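PDB 5G5G: putative xanthine dehydrogenase YAGS fad-binding subunit, which is probably part of a molybdenum enzyme of the xanthine oxidase family that oxidises aldehydes, its large chain holding the pterin cytosine dinucleotide and the molybdenum centre. Local coordinates for residues 280-292 / 303-317. Numbering follows the deposited sequence.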
ATOM      1  N   THR C 280       6.712  -2.441 -12.105  1.00 11.98           N
ATOM      2  CA  THR C 280       7.130  -3.811 -11.882  1.00 12.12           C
ATOM      3  C   THR C 280       6.311  -4.433 -10.738  1.00 12.04           C
ATOM      4  O   THR C 280       5.630  -3.724  -9.991  1.00 11.63           O
ATOM      5  CB  THR C 280       8.606  -3.890 -11.532  1.00 12.14           C
ATOM      6  OG1 THR C 280       8.870  -3.269 -10.279  1.00 11.88           O
ATOM      7  CG2 THR C 280       9.438  -3.216 -12.602  1.00 12.50           C
ATOM      8  N   HIS C 281       6.446  -5.744 -10.638  1.00 11.77           N
ATOM      9  CA  HIS C 281       5.819  -6.508  -9.604  1.00 11.48           C
ATOM     10  C   HIS C 281       6.723  -7.666  -9.122  1.00 11.17           C
ATOM     11  O   HIS C 281       7.525  -8.107  -9.873  1.00 11.50           O
ATOM     12  CB  HIS C 281       4.535  -7.199 -10.137  1.00 11.89           C
ATOM     13  CG  HIS C 281       4.777  -8.094 -11.315  1.00 12.53           C
ATOM     14  ND1 HIS C 281       4.900  -9.456 -11.203  1.00 13.18           N
ATOM     15  CD2 HIS C 281       4.951  -7.811 -12.626  1.00 12.22           C
ATOM     16  CE1 HIS C 281       5.160  -9.973 -12.384  1.00 12.82           C
ATOM     17  NE2 HIS C 281       5.191  -8.996 -13.266  1.00 14.19           N
ATOM     18  N   ARG C 282       6.547  -8.102  -7.891  1.00 10.92           N
ATOM     19  CA  ARG C 282       7.205  -9.346  -7.502  1.00 11.43           C
ATOM     20  C   ARG C 282       6.623 -10.478  -8.383  1.00 12.17           C
ATOM     21  O   ARG C 282       5.440 -10.613  -8.426  1.00 12.27           O
ATOM     22  CB  ARG C 282       6.995  -9.717  -6.042  1.00 11.38           C
ATOM     23  CG  ARG C 282       7.884 -10.906  -5.646  1.00 11.81           C
ATOM     24  CD  ARG C 282       7.569 -11.518  -4.284  1.00 12.13           C
ATOM     25  NE  ARG C 282       7.559 -10.554  -3.187  1.00 11.98           N
ATOM     26  CZ  ARG C 282       8.635 -10.065  -2.537  1.00 11.42           C
ATOM     27  NH1 ARG C 282       9.867 -10.261  -2.974  1.00 11.60           N
ATOM     28  NH2 ARG C 282       8.455  -9.211  -1.533  1.00 11.50           N
ATOM     29  N   PRO C 283       7.474 -11.306  -9.015  1.00 11.93           N
ATOM     30  CA  PRO C 283       6.942 -12.466  -9.727  1.00 12.74           C
ATOM     31  C   PRO C 283       6.298 -13.452  -8.786  1.00 12.35           C
ATOM     32  O   PRO C 283       6.849 -13.734  -7.710  1.00 12.24           O
ATOM     33  CB  PRO C 283       8.187 -13.081 -10.372  1.00 13.43           C
ATOM     34  CG  PRO C 283       9.209 -11.951 -10.400  1.00 12.63           C
ATOM     35  CD  PRO C 283       8.934 -11.185  -9.182  1.00 12.51           C
ATOM     36  N   ALA C 284       5.165 -13.989  -9.214  1.00 12.41           N
ATOM     37  CA  ALA C 284       4.582 -15.166  -8.634  1.00 12.83           C
ATOM     38  C   ALA C 284       5.615 -16.277  -8.666  1.00 13.23           C
ATOM     39  O   ALA C 284       6.530 -16.275  -9.538  1.00 13.61           O
ATOM     40  CB  ALA C 284       3.346 -15.621  -9.398  1.00 13.58           C
ATOM     41  N   THR C 285       5.498 -17.206  -7.721  1.00 13.12           N
ATOM     42  CA  THR C 285       6.328 -18.401  -7.715  1.00 13.32           C
ATOM     43  C   THR C 285       5.490 -19.681  -7.589  1.00 13.45           C
ATOM     44  O   THR C 285       4.391 -19.690  -7.079  1.00 13.27           O
ATOM     45  CB  THR C 285       7.433 -18.417  -6.601  1.00 13.40           C
ATOM     46  OG1 THR C 285       6.812 -18.580  -5.309  1.00 13.76           O
ATOM     47  CG2 THR C 285       8.262 -17.112  -6.628  1.00 13.73           C
ATOM     48  N   LEU C 286       6.093 -20.782  -8.010  1.00 13.98           N
ATOM     49  CA  LEU C 286       5.541 -22.129  -7.841  1.00 14.95           C
ATOM     50  C   LEU C 286       6.760 -22.951  -7.366  1.00 14.38           C
ATOM     51  O   LEU C 286       7.744 -23.064  -8.094  1.00 14.99           O
ATOM     52  CB  LEU C 286       4.937 -22.619  -9.152  1.00 16.05           C
ATOM     53  CG  LEU C 286       4.196 -23.951  -9.176  1.00 18.42           C
ATOM     54  CD1 LEU C 286       3.362 -24.040 -10.447  1.00 20.03           C
ATOM     55  CD2 LEU C 286       5.136 -25.146  -9.077  1.00 19.44           C
ATOM     56  N   GLN C 287       6.720 -23.437  -6.145  1.00 13.95           N
ATOM     57  CA  GLN C 287       7.907 -23.999  -5.505  1.00 13.79           C
ATOM     58  C   GLN C 287       7.672 -25.441  -5.066  1.00 14.50           C
ATOM     59  O   GLN C 287       6.617 -25.749  -4.493  1.00 14.65           O
ATOM     60  CB  GLN C 287       8.293 -23.184  -4.300  1.00 13.46           C
ATOM     61  CG  GLN C 287       8.545 -21.703  -4.611  1.00 13.20           C
ATOM     62  CD  GLN C 287       8.946 -20.936  -3.392  1.00 12.88           C
ATOM     63  OE1 GLN C 287       9.902 -21.278  -2.684  1.00 13.03           O
ATOM     64  NE2 GLN C 287       8.271 -19.860  -3.171  1.00 12.79           N
ATOM     65  N   HIS C 288       8.669 -26.279  -5.278  1.00 14.58           N
ATOM     66  CA  HIS C 288       8.579 -27.699  -4.910  1.00 15.25           C
ATOM     67  C   HIS C 288       9.694 -28.003  -3.908  1.00 14.82           C
ATOM     68  O   HIS C 288      10.877 -27.848  -4.238  1.00 14.58           O
ATOM     69  CB  HIS C 288       8.689 -28.541  -6.175  1.00 16.56           C
ATOM     70  CG  HIS C 288       8.448 -29.993  -5.949  1.00 18.09           C
ATOM     71  ND1 HIS C 288       8.941 -30.964  -6.790  1.00 20.08           N
ATOM     72  CD2 HIS C 288       7.784 -30.644  -4.970  1.00 18.60           C
ATOM     73  CE1 HIS C 288       8.568 -32.160  -6.345  1.00 20.55           C
ATOM     74  NE2 HIS C 288       7.860 -31.987  -5.240  1.00 19.46           N
ATOM     75  N   LEU C 289       9.312 -28.438  -2.703  0.50 14.70           N
ATOM     76  CA  LEU C 289      10.238 -28.699  -1.606  0.50 14.50           C
ATOM     77  C   LEU C 289      10.143 -30.155  -1.187  0.50 15.04           C
ATOM     78  O   LEU C 289       9.039 -30.654  -0.903  0.50 14.77           O
ATOM     79  CB  LEU C 289       9.905 -27.803  -0.422  0.50 14.34           C
ATOM     80  CG  LEU C 289      10.561 -26.434  -0.527  0.50 13.83           C
ATOM     81  CD1 LEU C 289       9.855 -25.424   0.361  0.50 13.98           C
ATOM     82  CD2 LEU C 289      12.017 -26.505  -0.123  0.50 14.04           C
ATOM     83  N   ARG C 290      11.295 -30.822  -1.157  1.00 15.15           N
ATOM     84  CA  ARG C 290      11.387 -32.206  -0.712  1.00 16.00           C
ATOM     85  C   ARG C 290      12.479 -32.212   0.370  1.00 15.68           C
ATOM     86  O   ARG C 290      13.651 -31.890   0.079  1.00 15.66           O
ATOM     87  CB  ARG C 290      11.724 -33.129  -1.862  1.00 17.54           C
ATOM     88  CG  ARG C 290      10.725 -33.017  -3.016  1.00 19.04           C
ATOM     89  CD  ARG C 290      11.306 -33.670  -4.245  1.00 20.82           C
ATOM     90  NE  ARG C 290      11.196 -35.076  -4.127  1.00 23.29           N
ATOM     91  CZ  ARG C 290      11.905 -35.981  -4.833  1.00 26.40           C
ATOM     92  NH1 ARG C 290      12.855 -35.605  -5.726  1.00 27.06           N
ATOM     93  NH2 ARG C 290      11.665 -37.278  -4.649  1.00 26.67           N
ATOM     94  N   ILE C 291      12.088 -32.506   1.606  1.00 15.06           N
ATOM     95  CA  ILE C 291      13.017 -32.480   2.740  1.00 15.03           C
ATOM     96  C   ILE C 291      12.888 -33.757   3.540  1.00 15.63           C
ATOM     97  O   ILE C 291      11.807 -34.154   3.899  1.00 15.42           O
ATOM     98  CB  ILE C 291      12.792 -31.287   3.678  1.00 14.74           C
ATOM     99  CG1 ILE C 291      12.504 -30.010   2.848  1.00 14.78           C
ATOM    100  CG2 ILE C 291      13.998 -31.115   4.588  1.00 14.73           C
ATOM    101  CD1 ILE C 291      12.250 -28.748   3.648  1.00 14.93           C
ATOM    102  N   GLY C 292      14.036 -34.375   3.840  1.00 15.61           N
ATOM    103  CA  GLY C 292      14.078 -35.561   4.664  1.00 16.40           C
ATOM    104  C   GLY C 292      15.013 -35.431   5.825  1.00 16.40           C
ATOM    105  O   GLY C 292      16.037 -34.723   5.726  1.00 16.18           O
ATOM    106  N   SER C 303      15.852 -30.494  -1.065  1.00 16.31           N
ATOM    107  CA  SER C 303      15.699 -30.139  -2.460  1.00 16.03           C
ATOM    108  C   SER C 303      14.679 -28.998  -2.532  1.00 15.40           C
ATOM    109  O   SER C 303      13.577 -29.060  -1.919  1.00 14.78           O
ATOM    110  CB  SER C 303      15.222 -31.307  -3.301  1.00 16.82           C
ATOM    111  OG  SER C 303      14.859 -30.909  -4.652  1.00 16.97           O
ATOM    112  N   HIS C 304      15.039 -27.929  -3.248  1.00 14.87           N
ATOM    113  CA  HIS C 304      14.108 -26.803  -3.415  1.00 14.68           C
ATOM    114  C   HIS C 304      14.217 -26.349  -4.873  1.00 15.12           C
ATOM    115  O   HIS C 304      15.308 -25.974  -5.343  1.00 15.33           O
ATOM    116  CB  HIS C 304      14.473 -25.692  -2.464  1.00 14.26           C
ATOM    117  CG  HIS C 304      13.463 -24.592  -2.355  1.00 13.77           C
ATOM    118  ND1 HIS C 304      13.559 -23.627  -1.380  1.00 13.92           N
ATOM    119  CD2 HIS C 304      12.367 -24.289  -3.084  1.00 13.63           C
ATOM    120  CE1 HIS C 304      12.547 -22.786  -1.501  1.00 13.28           C
ATOM    121  NE2 HIS C 304      11.822 -23.152  -2.544  1.00 13.39           N
ATOM    122  N   GLU C 305      13.115 -26.463  -5.599  1.00 15.58           N
ATOM    123  CA  GLU C 305      13.058 -25.933  -6.977  1.00 15.92           C
ATOM    124  C   GLU C 305      11.972 -24.869  -7.013  1.00 15.79           C
ATOM    125  O   GLU C 305      10.963 -25.000  -6.341  1.00 15.79           O
ATOM    126  CB  GLU C 305      12.803 -27.029  -7.986  1.00 17.75           C
ATOM    127  CG  GLU C 305      13.931 -28.030  -8.059  1.00 19.02           C
ATOM    128  CD  GLU C 305      13.778 -29.061  -9.144  1.00 21.34           C
ATOM    129  OE1 GLU C 305      12.648 -29.352  -9.571  1.00 21.96           O
ATOM    130  OE2 GLU C 305      14.826 -29.584  -9.591  1.00 22.57           O
ATOM    131  N   SER C 306      12.214 -23.804  -7.752  1.00 15.03           N
ATOM    132  CA  SER C 306      11.240 -22.736  -7.910  1.00 14.71           C
ATOM    133  C   SER C 306      11.089 -22.305  -9.350  1.00 14.97           C
ATOM    134  O   SER C 306      12.087 -22.171 -10.086  1.00 14.93           O
ATOM    135  CB  SER C 306      11.655 -21.540  -7.063  1.00 14.59           C
ATOM    136  OG  SER C 306      10.618 -20.561  -7.057  1.00 14.52           O
ATOM    137  N   TRP C 307       9.840 -22.152  -9.748  1.00 14.40           N
ATOM    138  CA  TRP C 307       9.466 -21.624 -11.064  1.00 14.50           C
ATOM    139  C   TRP C 307       8.918 -20.207 -10.884  1.00 14.31           C
ATOM    140  O   TRP C 307       8.127 -19.944  -9.987  1.00 14.16           O
ATOM    141  CB  TRP C 307       8.366 -22.490 -11.673  1.00 14.95           C
ATOM    142  CG  TRP C 307       8.823 -23.734 -12.313  1.00 15.54           C
ATOM    143  CD1 TRP C 307       8.958 -23.964 -13.633  1.00 16.06           C
ATOM    144  CD2 TRP C 307       9.145 -24.976 -11.648  1.00 16.12           C
ATOM    145  NE1 TRP C 307       9.413 -25.275 -13.841  1.00 16.75           N
ATOM    146  CE2 TRP C 307       9.502 -25.903 -12.633  1.00 16.72           C
ATOM    147  CE3 TRP C 307       9.198 -25.364 -10.302  1.00 16.25           C
ATOM    148  CZ2 TRP C 307       9.923 -27.238 -12.310  1.00 17.48           C
ATOM    149  CZ3 TRP C 307       9.624 -26.658  -9.978  1.00 16.52           C
ATOM    150  CH2 TRP C 307       9.984 -27.560 -10.967  1.00 17.00           C
ATOM    151  N   SER C 308       9.325 -19.307 -11.760  1.00 14.24           N
ATOM    152  CA  SER C 308       8.741 -17.965 -11.873  1.00 14.38           C
ATOM    153  C   SER C 308       8.830 -17.615 -13.354  1.00 14.86           C
ATOM    154  O   SER C 308       9.518 -18.318 -14.122  1.00 15.55           O
ATOM    155  CB  SER C 308       9.499 -16.915 -11.014  1.00 14.34           C
ATOM    156  OG  SER C 308      10.806 -16.632 -11.567  1.00 14.60           O
ATOM    157  N   GLY C 309       8.166 -16.556 -13.739  1.00 14.45           N
ATOM    158  CA  GLY C 309       8.169 -16.135 -15.119  1.00 14.93           C
ATOM    159  C   GLY C 309       8.473 -14.662 -15.303  1.00 14.75           C
ATOM    160  O   GLY C 309       8.360 -13.860 -14.365  1.00 14.30           O
ATOM    161  N   ASN C 310       8.892 -14.317 -16.508  1.00 14.75           N
ATOM    162  CA  ASN C 310       9.134 -12.919 -16.819  1.00 15.09           C
ATOM    163  C   ASN C 310       9.167 -12.701 -18.313  1.00 15.61           C
ATOM    164  O   ASN C 310       9.163 -13.667 -19.119  1.00 15.51           O
ATOM    165  CB  ASN C 310      10.488 -12.452 -16.184  1.00 14.83           C
ATOM    166  CG  ASN C 310      10.421 -11.054 -15.649  1.00 14.58           C
ATOM    167  OD1 ASN C 310       9.690 -10.208 -16.193  1.00 14.42           O
ATOM    168  ND2 ASN C 310      11.180 -10.782 -14.599  1.00 13.36           N
ATOM    169  N   LEU C 311       9.282 -11.424 -18.692  1.00 15.20           N
ATOM    170  CA  LEU C 311       9.449 -11.050 -20.073  1.00 16.75           C
ATOM    171  C   LEU C 311      10.807 -11.589 -20.508  1.00 17.25           C
ATOM    172  O   LEU C 311      11.655 -11.805 -19.639  1.00 16.70           O
ATOM    173  CB  LEU C 311       9.460  -9.527 -20.204  1.00 16.36           C
ATOM    174  CG  LEU C 311       8.119  -8.875 -19.926  1.00 16.27           C
ATOM    175  CD1 LEU C 311       8.305  -7.379 -19.817  1.00 16.72           C
ATOM    176  CD2 LEU C 311       7.131  -9.169 -21.034  1.00 17.02           C
ATOM    177  N   PRO C 312      11.021 -11.806 -21.812  1.00 18.83           N
ATOM    178  CA  PRO C 312      12.341 -12.295 -22.258  1.00 19.79           C
ATOM    179  C   PRO C 312      13.527 -11.442 -21.753  1.00 20.51           C
ATOM    180  O   PRO C 312      13.502 -10.204 -21.863  1.00 19.67           O
ATOM    181  CB  PRO C 312      12.263 -12.172 -23.768  1.00 20.96           C
ATOM    182  CG  PRO C 312      10.820 -12.327 -24.096  1.00 20.69           C
ATOM    183  CD  PRO C 312      10.126 -11.583 -22.966  1.00 19.88           C
ATOM    184  N   GLY C 313      14.523 -12.116 -21.190  1.00 20.58           N
ATOM    185  CA  GLY C 313      15.661 -11.453 -20.615  1.00 21.20           C
ATOM    186  C   GLY C 313      15.470 -10.951 -19.205  1.00 20.67           C
ATOM    187  O   GLY C 313      16.403 -10.416 -18.623  1.00 21.28           O
ATOM    188  N   GLY C 314      14.265 -11.097 -18.636  1.00 19.33           N
ATOM    189  CA  GLY C 314      14.046 -10.656 -17.279  1.00 18.80           C
ATOM    190  C   GLY C 314      14.571 -11.588 -16.206  1.00 18.80           C
ATOM    191  O   GLY C 314      15.026 -12.702 -16.480  1.00 19.09           O
ATOM    192  N   THR C 315      14.542 -11.082 -15.000  1.00 18.31           N
ATOM    193  CA  THR C 315      15.122 -11.805 -13.848  1.00 18.46           C
ATOM    194  C   THR C 315      14.172 -12.912 -13.307  1.00 18.17           C
ATOM    195  O   THR C 315      12.966 -12.714 -13.260  1.00 16.35           O
ATOM    196  CB  THR C 315      15.450 -10.841 -12.689  1.00 18.61           C
ATOM    197  OG1 THR C 315      16.017 -11.583 -11.613  1.00 20.61           O
ATOM    198  CG2 THR C 315      14.257 -10.153 -12.109  1.00 18.98           C
ATOM    199  N   PRO C 316      14.748 -14.044 -12.841  1.00 17.94           N
ATOM    200  CA  PRO C 316      13.938 -14.933 -12.014  1.00 18.20           C
ATOM    201  C   PRO C 316      13.708 -14.369 -10.627  1.00 16.80           C
ATOM    202  O   PRO C 316      14.378 -13.446 -10.190  1.00 17.60           O
ATOM    203  CB  PRO C 316      14.791 -16.204 -11.889  1.00 18.94           C
ATOM    204  CG  PRO C 316      16.186 -15.798 -12.230  1.00 19.80           C
ATOM    205  CD  PRO C 316      16.123 -14.538 -13.053  1.00 18.75           C
ATOM    206  N   GLU C 317      12.721 -14.915  -9.942  1.00 16.48           N
ATOM    207  CA  GLU C 317      12.568 -14.647  -8.497  1.00 16.11           C
ATOM    208  C   GLU C 317      13.429 -15.713  -7.749  1.00 15.94           C
ATOM    209  O   GLU C 317      13.195 -16.923  -7.838  1.00 15.04           O
ATOM    210  CB  GLU C 317      11.090 -14.657  -8.103  1.00 15.79           C
ATOM    211  CG  GLU C 317      10.809 -14.295  -6.627  1.00 15.60           C
ATOM    212  CD  GLU C 317      11.112 -12.843  -6.203  1.00 16.17           C
ATOM    213  OE1 GLU C 317      11.492 -12.027  -7.058  1.00 16.76           O
ATOM    214  OE2 GLU C 317      10.866 -12.485  -5.031  1.00 15.36           O
TER
HETATM  215  O   HOH W   1       6.178 -15.644 -12.092  1.00 14.63           O
HETATM  216  O   HOH W   2      12.355 -30.320  -4.919  1.00 16.83           O
HETATM  217  O   HOH W   3      11.465 -30.806  -7.467  1.00 31.75           O
HETATM  218  O   HOH W   4      14.356 -33.189  -6.410  1.00 33.62           O
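His304 NE2 donates to Gln287 OE1 across the two strands, 2.7 Å long. The oxygen lies in the ring plane and the amide is turned only 5° from it. A lone pair of the amide oxygen is used. In the conformer described, Leu289 CD2 lies over one face of the His304 ring, a CH-pi contact 3.6 Å from its centroid; for the other Leu289 conformer it is doubtful. His304 CG is anti to the backbone N (chi1 -169°), which turns the NE2 edge to Gln287 and one face toward Leu289. A leucine in its place would probably leave Gln287 OE1 without its donor and Ser323 OG without its partner at ND1. Gln287 NE2 is held by Thr285 OG1 and Pro356 O, and His304 ND1 by Ser323, so both flat groups are fixed at two ends.

Beyond the strand pairing, Arg282 NH1 forms a salt bridge with Glu317 OE2 at 3.2 Å, on the syn lone pair. Glu317 OE1 lies 3.4 Å from Pro283 CD. Gln185 and Arg350 O hold the rest of the guanidinium, and Gly353 N also binds Glu317 OE2. The Arg282 side chain is about 7 Å from the bound dioxothiomolybdenum(VI) ion.

Strands 285-293 and 299-310 form an antiparallel beta hairpin, with Leu286-Trp307 and His288-Glu305 as hydrogen-bonded pairs. Strands 174-182 and 331-340 flank it in the sheet. Helix 354-372 packs on the face that carries Gln287.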